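Local coordinates for uncharacterized protein (Legionella pneumophila subsp. pneumophila str. Philadelphia 1, PDB 4EZI) that is of unproven function but adopts the alpha/beta-hydrolase fold and may hydrolyse ester bonds, possibly as a triacylglycerol lipase, at residues Q51-N56 against D117-G122; Q133-A138 against F179-K184; Y79-R84 against N88-R93; Y227-Q230 against Y235-G238; Y44-K49 against K149-R154. All coordinates share one frame; numbering follows the deposited sequence. Where two conformers were deposited one is given.

Contact 1 of 5, residues Q51-N56 against D117-G122; sequences QSPDGN and DYLGLG
Leu119 sets its CG opposite its own carbonyl carbon (chi1 -61°), and chi2 of -175° carries CD1 straight on, away from CA, to meet the chain at Gln51-Pro53. That one methyl does nearly all the touching: Leu119 CD1 lies 3.6 Å from Gln51 O, 4.1 Å from Ser52 CA and 4.0 Å from Pro53 CD. CD at the edge of the Pro53 ring faces the end of the leucine, an apolar contact with no hydrogen bond across it. Gln51 takes part through its backbone carbonyl, its side chain being directed elsewhere. What the methyl meets is a tightly bonded turn. Ser52-Gly55 is a type I beta turn, closed by Gly55 N to Ser52 O at 2.9 Å, and Ser52 N reaches Asn56 O at 2.8 Å. Ser52 OG also accepts from Asn56 N at 3.1 Å, nearly straight at 160°, and weakly from Asp54 N. Leu119 itself sits in the type II turn Tyr118-Leu121, where Gly120 takes up a positive phi. Thr136 of helix 134-154 touches both Pro53 and Leu119, and Pro130 does the same, so the methyl contact forms part of a larger apolar cluster. The arrangement joins a beta hairpin, whose turn connects strands 41-51 and 57-67, to the loop leaving strand 112-116 in the central sheet of the alpha/beta-hydrolase fold.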
# COMPACT_ATOMS: atom_id res chain seq x y z
N GLN A 51 -7.19 -10.11 -11.73
CA GLN A 51 -7.84 -11.31 -11.17
C GLN A 51 -8.35 -11.09 -9.76
O GLN A 51 -7.71 -10.47 -8.91
CB GLN A 51 -6.85 -12.48 -11.18
CG GLN A 51 -6.45 -12.94 -12.56
CD GLN A 51 -7.61 -13.50 -13.35
OE1 GLN A 51 -8.07 -12.91 -14.34
NE2 GLN A 51 -8.12 -14.63 -12.90
N SER A 52 -9.51 -11.67 -9.48
CA SER A 52 -10.10 -11.60 -8.14
C SER A 52 -9.44 -12.64 -7.22
O SER A 52 -8.71 -13.50 -7.68
CB SER A 52 -11.58 -11.91 -8.22
OG SER A 52 -11.78 -13.26 -8.58
N PRO A 53 -9.75 -12.62 -5.91
CA PRO A 53 -9.24 -13.66 -5.01
C PRO A 53 -9.62 -15.08 -5.44
O PRO A 53 -8.87 -15.99 -5.16
CB PRO A 53 -9.85 -13.29 -3.65
CG PRO A 53 -10.00 -11.79 -3.71
CD PRO A 53 -10.44 -11.56 -5.14
N ASP A 54 -10.76 -15.24 -6.12
CA ASP A 54 -11.22 -16.53 -6.62
C ASP A 54 -10.70 -16.88 -8.03
O ASP A 54 -11.06 -17.91 -8.57
CB ASP A 54 -12.75 -16.57 -6.61
CG ASP A 54 -13.32 -16.65 -5.19
OD1 ASP A 54 -12.78 -17.43 -4.37
OD2 ASP A 54 -14.32 -15.96 -4.91
N GLY A 55 -9.84 -16.04 -8.60
CA GLY A 55 -9.22 -16.32 -9.89
C GLY A 55 -10.14 -16.08 -11.06
O GLY A 55 -10.08 -16.80 -12.07
N ASN A 56 -11.01 -15.08 -10.95
CA ASN A 56 -11.87 -14.65 -12.05
C ASN A 56 -11.51 -13.23 -12.47
O ASN A 56 -11.00 -12.42 -11.68
CB ASN A 56 -13.33 -14.70 -11.64
CG ASN A 56 -13.74 -16.05 -11.12
OD1 ASN A 56 -13.45 -17.07 -11.74
ND2 ASN A 56 -14.38 -16.07 -9.95
N ASP A 117 -6.24 1.63 -6.78
CA ASP A 117 -7.20 1.71 -5.70
C ASP A 117 -7.24 0.48 -4.81
O ASP A 117 -7.58 0.57 -3.63
CB ASP A 117 -8.63 1.96 -6.22
CG ASP A 117 -8.84 3.32 -6.84
OD1 ASP A 117 -8.04 4.25 -6.60
OD2 ASP A 117 -9.85 3.47 -7.56
N TYR A 118 -6.93 -0.67 -5.41
CA TYR A 118 -7.06 -2.04 -4.87
C TYR A 118 -8.46 -2.60 -5.13
O TYR A 118 -9.44 -1.88 -5.33
CB TYR A 118 -6.78 -2.19 -3.38
CG TYR A 118 -5.45 -1.74 -2.87
CD1 TYR A 118 -4.29 -1.82 -3.61
CD2 TYR A 118 -5.34 -1.30 -1.56
CE1 TYR A 118 -3.07 -1.43 -3.08
CE2 TYR A 118 -4.13 -0.94 -1.02
CZ TYR A 118 -2.97 -0.99 -1.77
OH TYR A 118 -1.75 -0.65 -1.22
N LEU A 119 -8.55 -3.92 -5.12
CA LEU A 119 -9.83 -4.61 -5.24
C LEU A 119 -10.76 -4.25 -4.09
O LEU A 119 -10.34 -4.00 -2.96
CB LEU A 119 -9.61 -6.11 -5.27
CG LEU A 119 -8.77 -6.65 -6.42
CD1 LEU A 119 -8.76 -8.19 -6.35
CD2 LEU A 119 -9.25 -6.16 -7.77
N GLY A 120 -12.06 -4.23 -4.40
CA GLY A 120 -13.08 -3.92 -3.42
C GLY A 120 -13.24 -2.45 -3.11
O GLY A 120 -14.07 -2.09 -2.27
N LEU A 121 -12.46 -1.60 -3.77
CA LEU A 121 -12.48 -0.16 -3.52
C LEU A 121 -12.61 0.55 -4.87
O LEU A 121 -12.49 -0.06 -5.94
CB LEU A 121 -11.23 0.29 -2.79
CG LEU A 121 -10.98 -0.39 -1.45
CD1 LEU A 121 -9.58 -0.05 -0.93
CD2 LEU A 121 -12.04 -0.06 -0.39
N GLY A 122 -12.83 1.85 -4.83
CA GLY A 122 -13.00 2.62 -6.07
C GLY A 122 -14.17 2.10 -6.88
O GLY A 122 -15.26 1.87 -6.34

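Contact 2 of 5, residues Q133-A138 against F179-K184; sequences QAETLA and FEMLAK
The flat group that enters this contact is the carboxylate of Glu135, and the methyl CE of selenomethionine Met181 stands well out of its plane. CE is almost equally distant from the two oxygens, 3.8 Å from Glu135 OE1 and 3.7 Å from Glu135 OE2, which makes this van der Waals contact with no hydrogen bond. It is helix-helix packing within the alpha/beta-hydrolase fold: the start of helix 134-154 meets the later part of helix 170-185, the helix that follows the probable nucleophile elbow. Glu135 points its CB away from the partner helix, but a bend at chi2 (57°) brings the carboxylate back until the two side chains cross at about a right angle. Met181 runs extended over its first two torsions and turns at chi3 (-76°), so that CE reaches between Glu135 and Ala138. A small residue at Ala138 brings the backbones near, the CA atoms of Ala138 and Met181 being 6.6 Å apart. Lys184 is the opposite charge in the neighbourhood, yet its NZ stays 6.6 Å from Glu135 OE1, too far for a salt bridge. Further along helix 134-154, Ile142 touches Met181 and Leu182 and extends the apolar interface. At the centre, the CB of Ala138 touches two atoms of the bent selenomethionine chain, Met181 CE at 3.6 Å and Met181 SE at 3.7 Å.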
# COMPACT_ATOMS: atom_id res chain seq x y z
N GLN A 133 -3.96 -9.16 1.79
CA GLN A 133 -3.91 -10.44 1.08
C GLN A 133 -2.89 -10.32 -0.04
O GLN A 133 -3.10 -9.60 -1.03
CB GLN A 133 -5.29 -10.86 0.59
CG GLN A 133 -6.24 -11.18 1.77
CD GLN A 133 -7.64 -11.64 1.35
OE1 GLN A 133 -7.81 -12.24 0.29
NE2 GLN A 133 -8.64 -11.36 2.18
N ALA A 134 -1.75 -10.99 0.15
CA ALA A 134 -0.60 -10.80 -0.70
C ALA A 134 -0.88 -11.06 -2.17
O ALA A 134 -0.45 -10.30 -3.03
CB ALA A 134 0.54 -11.71 -0.24
N GLU A 135 -1.59 -12.14 -2.48
CA GLU A 135 -1.72 -12.53 -3.88
C GLU A 135 -2.33 -11.44 -4.74
O GLU A 135 -1.83 -11.13 -5.82
CB GLU A 135 -2.55 -13.80 -3.97
CG GLU A 135 -2.86 -14.31 -5.37
CD GLU A 135 -1.65 -14.59 -6.23
OE1 GLU A 135 -0.63 -15.11 -5.69
OE2 GLU A 135 -1.72 -14.33 -7.47
N THR A 136 -3.46 -10.90 -4.28
CA THR A 136 -4.19 -9.91 -5.05
C THR A 136 -3.67 -8.49 -4.84
O THR A 136 -3.80 -7.67 -5.75
CB THR A 136 -5.71 -9.98 -4.86
OG1 THR A 136 -6.02 -9.89 -3.47
CG2 THR A 136 -6.31 -11.23 -5.48
N LEU A 137 -3.08 -8.16 -3.70
CA LEU A 137 -2.42 -6.85 -3.61
C LEU A 137 -1.30 -6.79 -4.65
O LEU A 137 -1.13 -5.79 -5.36
CB LEU A 137 -1.89 -6.59 -2.21
CG LEU A 137 -2.93 -6.23 -1.15
CD1 LEU A 137 -2.32 -6.17 0.24
CD2 LEU A 137 -3.67 -4.91 -1.48
N ALA A 138 -0.56 -7.88 -4.81
CA ALA A 138 0.54 -7.92 -5.78
C ALA A 138 -0.01 -7.86 -7.21
O ALA A 138 0.41 -7.02 -8.02
CB ALA A 138 1.39 -9.19 -5.57
N PHE A 179 6.87 -6.21 -5.57
CA PHE A 179 8.30 -6.37 -5.91
C PHE A 179 8.67 -7.85 -6.10
O PHE A 179 9.28 -8.23 -7.10
CB PHE A 179 9.08 -5.74 -4.78
CG PHE A 179 10.59 -5.69 -4.94
CD1 PHE A 179 11.25 -5.66 -6.17
CD2 PHE A 179 11.35 -5.60 -3.79
CE1 PHE A 179 12.64 -5.53 -6.22
CE2 PHE A 179 12.72 -5.45 -3.84
CZ PHE A 179 13.36 -5.43 -5.07
N GLU A 180 8.24 -8.69 -5.15
CA GLU A 180 8.51 -10.11 -5.22
C GLU A 180 7.93 -10.71 -6.49
O GLU A 180 8.60 -11.50 -7.18
CB GLU A 180 7.95 -10.79 -3.96
CG GLU A 180 8.19 -12.27 -3.90
CD GLU A 180 7.62 -12.91 -2.68
OE1 GLU A 180 6.54 -12.45 -2.23
OE2 GLU A 180 8.22 -13.88 -2.18
N MSE A 181 6.69 -10.38 -6.79
CA MSE A 181 6.00 -10.94 -7.94
C MSE A 181 6.57 -10.43 -9.26
O MSE A 181 6.63 -11.19 -10.23
CB MSE A 181 4.50 -10.70 -7.84
CG MSE A 181 3.69 -11.39 -8.92
SE MSE A 181 1.77 -11.15 -8.74
CE MSE A 181 1.43 -12.38 -7.26
N LEU A 182 6.97 -9.17 -9.31
CA LEU A 182 7.65 -8.67 -10.50
C LEU A 182 8.94 -9.45 -10.77
O LEU A 182 9.20 -9.88 -11.90
CB LEU A 182 7.96 -7.17 -10.37
CG LEU A 182 6.77 -6.22 -10.58
CD1 LEU A 182 7.21 -4.80 -10.25
CD2 LEU A 182 6.21 -6.32 -12.00
N ALA A 183 9.74 -9.66 -9.73
CA ALA A 183 11.00 -10.38 -9.88
C ALA A 183 10.75 -11.82 -10.34
O ALA A 183 11.50 -12.37 -11.14
CB ALA A 183 11.79 -10.34 -8.58
N LYS A 184 9.70 -12.44 -9.83
CA LYS A 184 9.39 -13.83 -10.16
C LYS A 184 8.75 -13.98 -11.53
O LYS A 184 9.20 -14.82 -12.33
CB LYS A 184 8.48 -14.44 -9.09
CG LYS A 184 7.99 -15.86 -9.42
CD LYS A 184 6.99 -16.35 -8.38
CE LYS A 184 6.07 -17.43 -8.98
NZ LYS A 184 4.92 -17.80 -8.08

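Contact 3 of 5, residues Y79-R84 against N88-R93; sequences YQHGTR and NDVPSR
His81-Arg84 and Asp89-Pro91 run nearly antiparallel, their directions 163° apart, as the chain doubles back after strand 74-80; Asp89, on the returning side, is the centre of an inverse gamma turn. Arg84 bends at chi2 (-68°) and wraps its chain around the carbonyl of Asp89. Arg84 NH1 donates to Asp89 O at 2.8 Å; the oxygen lies close to the guanidinium plane, while the donor stands above the carbonyl plane and off its lone pairs. The aliphatic part follows the same oxygen, with Arg84 CD 3.2 Å from Asp89 O. One face of the guanidinium carries His81 CB. The Asp89 carboxylate is near Arg84 without a salt bridge, Arg84 NH1 to Asp89 OD1 measuring 4.1 Å, and finds its closer polar partners in Asn95 and Lys97. The His81 ring packs on Pro91, with CD2 3.5 Å from Pro91 CD, and reaches Val90 CG1 at 3.9 Å from NE2. Its own position is fixed from two ends: ND1 donates to Gly82 O at 2.6 Å, in the ring plane and on a lone pair, and NE2 bonds to the carbonyl of Asp117. In relatives the loop after this strand helps form the oxyanion hole. Here one charged N-H satisfies a backbone carbonyl, and a histidine is held at both nitrogens, which probably restrains the turn beside the likely active site.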
# COMPACT_ATOMS: atom_id res chain seq x y z
N TYR A 79 2.76 3.86 -6.51
CA TYR A 79 2.55 4.13 -5.12
C TYR A 79 1.29 3.39 -4.63
O TYR A 79 0.19 3.64 -5.13
CB TYR A 79 2.40 5.65 -4.83
CG TYR A 79 2.32 5.89 -3.35
CD1 TYR A 79 1.09 5.86 -2.67
CD2 TYR A 79 3.47 6.03 -2.61
CE1 TYR A 79 1.04 6.03 -1.31
CE2 TYR A 79 3.45 6.16 -1.23
CZ TYR A 79 2.23 6.15 -0.58
OH TYR A 79 2.19 6.28 0.79
N GLN A 80 1.50 2.55 -3.61
CA GLN A 80 0.47 1.69 -3.04
C GLN A 80 0.01 2.27 -1.71
O GLN A 80 0.76 2.36 -0.73
CB GLN A 80 1.07 0.31 -2.84
CG GLN A 80 1.27 -0.50 -4.11
CD GLN A 80 2.21 0.13 -5.11
OE1 GLN A 80 1.77 0.52 -6.18
NE2 GLN A 80 3.50 0.22 -4.77
N HIS A 81 -1.26 2.66 -1.66
CA HIS A 81 -1.82 3.36 -0.50
C HIS A 81 -2.00 2.48 0.73
O HIS A 81 -2.04 1.25 0.65
CB HIS A 81 -3.14 4.06 -0.88
CG HIS A 81 -4.28 3.14 -1.14
ND1 HIS A 81 -4.97 2.50 -0.13
CD2 HIS A 81 -4.94 2.83 -2.28
CE1 HIS A 81 -5.95 1.78 -0.64
NE2 HIS A 81 -5.97 1.98 -1.95
N GLY A 82 -2.18 3.14 1.87
CA GLY A 82 -2.41 2.45 3.13
C GLY A 82 -3.85 2.02 3.34
O GLY A 82 -4.67 2.03 2.43
N THR A 83 -4.17 1.61 4.54
CA THR A 83 -5.50 1.03 4.82
C THR A 83 -6.58 2.05 4.56
O THR A 83 -6.54 3.16 5.11
CB THR A 83 -5.60 0.60 6.28
OG1 THR A 83 -4.60 -0.37 6.58
CG2 THR A 83 -6.98 0.05 6.62
N ARG A 84 -7.56 1.66 3.75
CA ARG A 84 -8.74 2.45 3.53
C ARG A 84 -9.95 1.57 3.78
O ARG A 84 -10.06 0.48 3.23
CB ARG A 84 -8.78 3.01 2.10
CG ARG A 84 -7.55 3.84 1.76
CD ARG A 84 -7.45 5.15 2.51
NE ARG A 84 -6.13 5.78 2.33
CZ ARG A 84 -5.69 6.40 1.23
NH1 ARG A 84 -6.44 6.53 0.15
NH2 ARG A 84 -4.45 6.89 1.22
N ASN A 88 -14.65 5.00 -1.44
CA ASN A 88 -14.32 6.15 -2.26
C ASN A 88 -13.10 6.94 -1.79
O ASN A 88 -12.69 7.88 -2.47
CB ASN A 88 -15.55 7.06 -2.42
CG ASN A 88 -16.59 6.42 -3.29
OD1 ASN A 88 -16.43 6.33 -4.50
ND2 ASN A 88 -17.67 5.93 -2.67
N ASP A 89 -12.49 6.53 -0.68
CA ASP A 89 -11.31 7.26 -0.20
C ASP A 89 -10.05 6.62 -0.77
O ASP A 89 -9.23 6.04 -0.04
CB ASP A 89 -11.27 7.24 1.32
CG ASP A 89 -10.15 8.09 1.89
OD1 ASP A 89 -9.62 8.97 1.21
OD2 ASP A 89 -9.77 7.82 3.06
N VAL A 90 -9.90 6.69 -2.09
CA VAL A 90 -8.86 6.00 -2.81
C VAL A 90 -8.34 6.92 -3.92
O VAL A 90 -9.05 7.86 -4.32
CB VAL A 90 -9.31 4.63 -3.38
CG1 VAL A 90 -9.54 3.63 -2.23
CG2 VAL A 90 -10.54 4.77 -4.29
N PRO A 91 -7.15 6.65 -4.45
CA PRO A 91 -6.51 7.60 -5.36
C PRO A 91 -7.31 8.01 -6.61
O PRO A 91 -7.20 9.14 -7.05
CB PRO A 91 -5.18 6.92 -5.71
CG PRO A 91 -4.86 6.16 -4.46
CD PRO A 91 -6.20 5.59 -4.04
N SER A 92 -8.12 7.11 -7.17
CA SER A 92 -8.85 7.48 -8.37
C SER A 92 -9.84 8.61 -8.15
O SER A 92 -10.28 9.23 -9.12
CB SER A 92 -9.61 6.28 -8.94
OG SER A 92 -10.62 5.83 -8.08
N ARG A 93 -10.19 8.90 -6.89
CA ARG A 93 -11.04 10.05 -6.58
C ARG A 93 -10.26 11.34 -6.36
O ARG A 93 -10.85 12.41 -6.34
CB ARG A 93 -11.94 9.78 -5.36
CG ARG A 93 -13.12 8.87 -5.62
CD ARG A 93 -12.77 7.44 -5.91
NE ARG A 93 -14.00 6.65 -6.06
CZ ARG A 93 -14.32 5.89 -7.09
NH1 ARG A 93 -13.48 5.66 -8.08
NH2 ARG A 93 -15.49 5.28 -7.08

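Contact 4 of 5, residues Y227-Q230 against Y235-G238; sequences YSLQ and YWSG
Gln230 runs from helix 218-233 to the backbone of Trp236. Its CB carries CG opposite the backbone N (chi1 176°), and a bend at chi2 (65°) turns the amide toward the returning chain. CD comes within 3.7 Å of Trp236 O. OE1 accepts from Trp236 N at 2.9 Å, with the donor in the carbonyl plane on a lone pair, and the same oxygen sits in the plane of the indole at its edge, 3.3 Å from Trp236 CE3. NE2 donates to Trp236 O at 3.0 Å, but from well above that carbonyl's plane, and lies 3.6 Å from Gly238 CA, a spot where the partner has no side chain. Beside this polar pair, Leu229 supplies the apolar half: its CD2 meets the edges of two rings, Tyr235 CD2 at 3.8 Å and Trp236 CH2 at 4.0 Å. The indole is placed from outside as well, by a hydrogen bond of NE1 to Asp289 and an edge-to-face meeting with Phe280, while Phe239 and Ile242 cover Gln230. The segments belong to the helical insertion between strands 193-197 and 310-314, where many alpha/beta hydrolases carry a cap or lid. One buried side-chain amide thus serves both the N-H and the carbonyl of a single residue, and ties the helix to the chain that leaves it.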
# COMPACT_ATOMS: atom_id res chain seq x y z
N TYR A 227 -12.38 -10.32 8.95
CA TYR A 227 -13.65 -10.29 8.22
C TYR A 227 -13.41 -10.56 6.73
O TYR A 227 -14.08 -11.38 6.09
CB TYR A 227 -14.38 -8.97 8.46
CG TYR A 227 -15.63 -8.83 7.65
CD1 TYR A 227 -16.65 -9.76 7.73
CD2 TYR A 227 -15.80 -7.79 6.78
CE1 TYR A 227 -17.81 -9.66 6.96
CE2 TYR A 227 -16.95 -7.67 6.01
CZ TYR A 227 -17.94 -8.62 6.09
OH TYR A 227 -19.09 -8.51 5.32
N SER A 228 -12.41 -9.87 6.17
CA SER A 228 -12.10 -10.02 4.76
C SER A 228 -11.53 -11.40 4.44
O SER A 228 -11.88 -12.01 3.43
CB SER A 228 -11.11 -8.90 4.37
OG SER A 228 -10.76 -9.01 2.99
N LEU A 229 -10.64 -11.91 5.30
CA LEU A 229 -10.06 -13.22 5.03
C LEU A 229 -11.11 -14.32 5.10
O LEU A 229 -11.14 -15.21 4.24
CB LEU A 229 -8.88 -13.51 5.95
CG LEU A 229 -7.95 -14.62 5.46
CD1 LEU A 229 -7.21 -14.21 4.17
CD2 LEU A 229 -6.94 -14.96 6.54
N GLN A 230 -11.96 -14.29 6.12
CA GLN A 230 -13.01 -15.30 6.21
C GLN A 230 -13.98 -15.15 5.03
O GLN A 230 -14.43 -16.17 4.48
CB GLN A 230 -13.75 -15.19 7.55
CG GLN A 230 -14.93 -16.13 7.70
CD GLN A 230 -14.55 -17.61 7.71
OE1 GLN A 230 -13.38 -17.97 7.85
NE2 GLN A 230 -15.55 -18.48 7.55
N TYR A 235 -11.48 -19.86 5.96
CA TYR A 235 -10.56 -20.73 6.69
C TYR A 235 -11.13 -21.21 8.02
O TYR A 235 -10.67 -22.23 8.55
CB TYR A 235 -9.21 -20.04 6.93
CG TYR A 235 -8.38 -19.75 5.71
CD1 TYR A 235 -8.26 -20.68 4.66
CD2 TYR A 235 -7.69 -18.55 5.58
CE1 TYR A 235 -7.45 -20.42 3.54
CE2 TYR A 235 -6.90 -18.27 4.46
CZ TYR A 235 -6.80 -19.20 3.44
OH TYR A 235 -6.05 -18.94 2.33
N TRP A 236 -12.12 -20.50 8.56
CA TRP A 236 -12.77 -20.87 9.80
C TRP A 236 -14.21 -21.33 9.52
O TRP A 236 -14.69 -21.24 8.39
CB TRP A 236 -12.71 -19.71 10.83
CG TRP A 236 -11.28 -19.41 11.19
CD1 TRP A 236 -10.55 -20.04 12.17
CD2 TRP A 236 -10.39 -18.49 10.55
NE1 TRP A 236 -9.26 -19.57 12.17
CE2 TRP A 236 -9.14 -18.62 11.19
CE3 TRP A 236 -10.52 -17.57 9.50
CZ2 TRP A 236 -8.03 -17.84 10.83
CZ3 TRP A 236 -9.43 -16.79 9.16
CH2 TRP A 236 -8.20 -16.94 9.82
N SER A 237 -14.89 -21.84 10.54
CA SER A 237 -16.21 -22.43 10.33
C SER A 237 -17.24 -21.38 9.95
O SER A 237 -18.18 -21.66 9.23
CB SER A 237 -16.66 -23.22 11.55
OG SER A 237 -16.66 -22.43 12.72
N GLY A 238 -17.08 -20.17 10.48
CA GLY A 238 -17.97 -19.07 10.21
C GLY A 238 -17.51 -17.85 11.00
O GLY A 238 -16.55 -17.92 11.76

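Contact 5 of 5, residues Y44-K49 against K149-R154; sequences YKINYK and KELANR
Residues 44-49 of strand 41-51 pass beside the last turns of helix 134-154, closest at Ile46 and Leu151, whose CA atoms stand 8.6 Å apart; only side chains bridge the gap. The meeting point is a single methyl, Leu151 CD2, brought to the strand by an extended chi1 (178°) followed by a bend at chi2 (66°). It settles between two residues on the same side of the strand, 3.9 Å from Tyr44 CB and 3.9 Å from Ile46 CG2. Tyr44 also offers its ring, with CD2 3.9 Å from Leu151 CD2, the methyl approaching obliquely. Ile46 holds CG1 between its backbone N and carbonyl carbon (chi1 74°), which puts CG2 on the side where the leucine arrives. No hydrogen bond crosses, so the contact is purely apolar. Met144, two turns earlier on the helix, also packs on Ile46, and Tyr11 and Met66 touch Leu151 from strands 8-17 and 57-67. The Glu150 carboxylate accepts from the backbone N of Lys7 and of Leu8, at the start of strand 8-17. The helix therefore lies across three adjoining antiparallel strands at one end of the mixed sheet, with strand 41-51 in the middle.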
# COMPACT_ATOMS: atom_id res chain seq x y z
N TYR A 44 -5.74 11.12 -14.90
CA TYR A 44 -6.66 10.17 -15.49
C TYR A 44 -7.07 9.15 -14.45
O TYR A 44 -6.21 8.65 -13.70
CB TYR A 44 -6.02 9.42 -16.65
CG TYR A 44 -5.74 10.29 -17.86
CD1 TYR A 44 -6.74 10.56 -18.77
CD2 TYR A 44 -4.49 10.83 -18.08
CE1 TYR A 44 -6.51 11.35 -19.89
CE2 TYR A 44 -4.25 11.65 -19.19
CZ TYR A 44 -5.28 11.91 -20.07
OH TYR A 44 -5.05 12.70 -21.18
N LYS A 45 -8.35 8.81 -14.42
CA LYS A 45 -8.81 7.61 -13.72
C LYS A 45 -8.95 6.50 -14.74
O LYS A 45 -9.57 6.71 -15.80
CB LYS A 45 -10.17 7.86 -13.02
CG LYS A 45 -10.83 6.60 -12.48
CD LYS A 45 -11.99 6.93 -11.51
CE LYS A 45 -13.21 7.40 -12.19
NZ LYS A 45 -13.73 6.27 -12.90
N ILE A 46 -8.35 5.35 -14.45
CA ILE A 46 -8.40 4.23 -15.36
C ILE A 46 -9.09 3.04 -14.73
O ILE A 46 -9.12 2.88 -13.51
CB ILE A 46 -6.99 3.84 -15.89
CG1 ILE A 46 -6.12 3.12 -14.85
CG2 ILE A 46 -6.23 5.06 -16.44
CD1 ILE A 46 -4.76 2.62 -15.44
N ASN A 47 -9.61 2.18 -15.61
CA ASN A 47 -10.12 0.88 -15.25
C ASN A 47 -9.36 -0.17 -16.03
O ASN A 47 -9.03 0.04 -17.22
CB ASN A 47 -11.62 0.79 -15.52
CG ASN A 47 -12.38 1.93 -14.91
OD1 ASN A 47 -12.61 2.96 -15.54
ND2 ASN A 47 -12.77 1.75 -13.65
N TYR A 48 -9.07 -1.29 -15.39
CA TYR A 48 -8.19 -2.29 -15.96
C TYR A 48 -8.57 -3.69 -15.50
O TYR A 48 -9.18 -3.90 -14.45
CB TYR A 48 -6.72 -1.97 -15.63
CG TYR A 48 -6.39 -2.12 -14.16
CD1 TYR A 48 -6.66 -1.10 -13.25
CD2 TYR A 48 -5.83 -3.30 -13.66
CE1 TYR A 48 -6.36 -1.23 -11.92
CE2 TYR A 48 -5.54 -3.45 -12.32
CZ TYR A 48 -5.77 -2.40 -11.45
OH TYR A 48 -5.49 -2.52 -10.10
N LYS A 49 -8.16 -4.67 -16.30
CA LYS A 49 -8.41 -6.09 -16.04
C LYS A 49 -7.41 -6.66 -15.05
O LYS A 49 -6.20 -6.48 -15.20
CB LYS A 49 -8.29 -6.91 -17.32
CG LYS A 49 -9.27 -6.54 -18.38
CD LYS A 49 -9.07 -7.40 -19.62
CE LYS A 49 -10.14 -7.11 -20.65
NZ LYS A 49 -9.94 -7.96 -21.85
N LYS A 149 1.00 1.96 -18.29
CA LYS A 149 1.94 2.02 -19.39
C LYS A 149 1.21 1.98 -20.73
O LYS A 149 1.63 2.63 -21.69
CB LYS A 149 2.99 0.93 -19.27
CG LYS A 149 3.95 1.20 -18.09
CD LYS A 149 5.02 0.18 -17.88
CE LYS A 149 6.19 0.45 -18.82
NZ LYS A 149 7.32 -0.46 -18.55
N GLU A 150 0.15 1.19 -20.80
CA GLU A 150 -0.69 1.22 -22.01
C GLU A 150 -1.27 2.61 -22.27
O GLU A 150 -1.31 3.08 -23.42
CB GLU A 150 -1.83 0.20 -21.94
CG GLU A 150 -1.38 -1.26 -21.91
CD GLU A 150 -2.51 -2.24 -21.64
OE1 GLU A 150 -3.66 -1.95 -22.00
OE2 GLU A 150 -2.24 -3.32 -21.06
N LEU A 151 -1.75 3.26 -21.21
CA LEU A 151 -2.25 4.64 -21.35
C LEU A 151 -1.18 5.57 -21.89
O LEU A 151 -1.43 6.33 -22.84
CB LEU A 151 -2.82 5.13 -20.02
CG LEU A 151 -3.32 6.57 -20.03
CD1 LEU A 151 -4.54 6.73 -20.94
CD2 LEU A 151 -3.59 7.03 -18.58
N ALA A 152 0.00 5.49 -21.31
CA ALA A 152 1.08 6.37 -21.78
C ALA A 152 1.39 6.10 -23.25
O ALA A 152 1.58 7.06 -24.01
CB ALA A 152 2.33 6.19 -20.90
N ASN A 153 1.35 4.84 -23.68
CA ASN A 153 1.59 4.52 -25.11
C ASN A 153 0.50 5.13 -25.99
O ASN A 153 0.78 5.70 -27.04
CB ASN A 153 1.70 3.02 -25.32
CG ASN A 153 1.99 2.65 -26.77
OD1 ASN A 153 2.76 3.33 -27.46
ND2 ASN A 153 1.38 1.57 -27.24
N ARG A 154 -0.75 4.99 -25.56
CA ARG A 154 -1.87 5.53 -26.32
C ARG A 154 -1.80 7.05 -26.44
O ARG A 154 -2.26 7.62 -27.44
CB ARG A 154 -3.19 5.11 -25.70
CG ARG A 154 -3.50 3.64 -25.92
CD ARG A 154 -4.59 3.19 -25.01
NE ARG A 154 -5.01 1.80 -25.22
CZ ARG A 154 -6.00 1.39 -26.02
NH1 ARG A 154 -6.68 2.25 -26.77
NH2 ARG A 154 -6.29 0.10 -26.07

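Along the chain, contact 5 encloses contact 1, which encloses contact 3, while contact 2 straddles the far end of contact 5 and contact 4 follows last. Contacts 1, 2, 3 and 5 lie in or against the central-sheet domain, their centres 14 to 20 Å apart. Helix 134-154 serves both contact 2 and contact 5. Contact 1 is the meeting place: Thr136 of contact 2 packs on its turn, and Asp117 and Tyr118 bond to Ser92 and His81 of contact 3. Contact 4 lies in the helical insertion, its centre about 34 Å from that of contact 5, yet Gln133 of contact 2 touches Ser228 and Leu229, linking the probable cap to the hydrolase core.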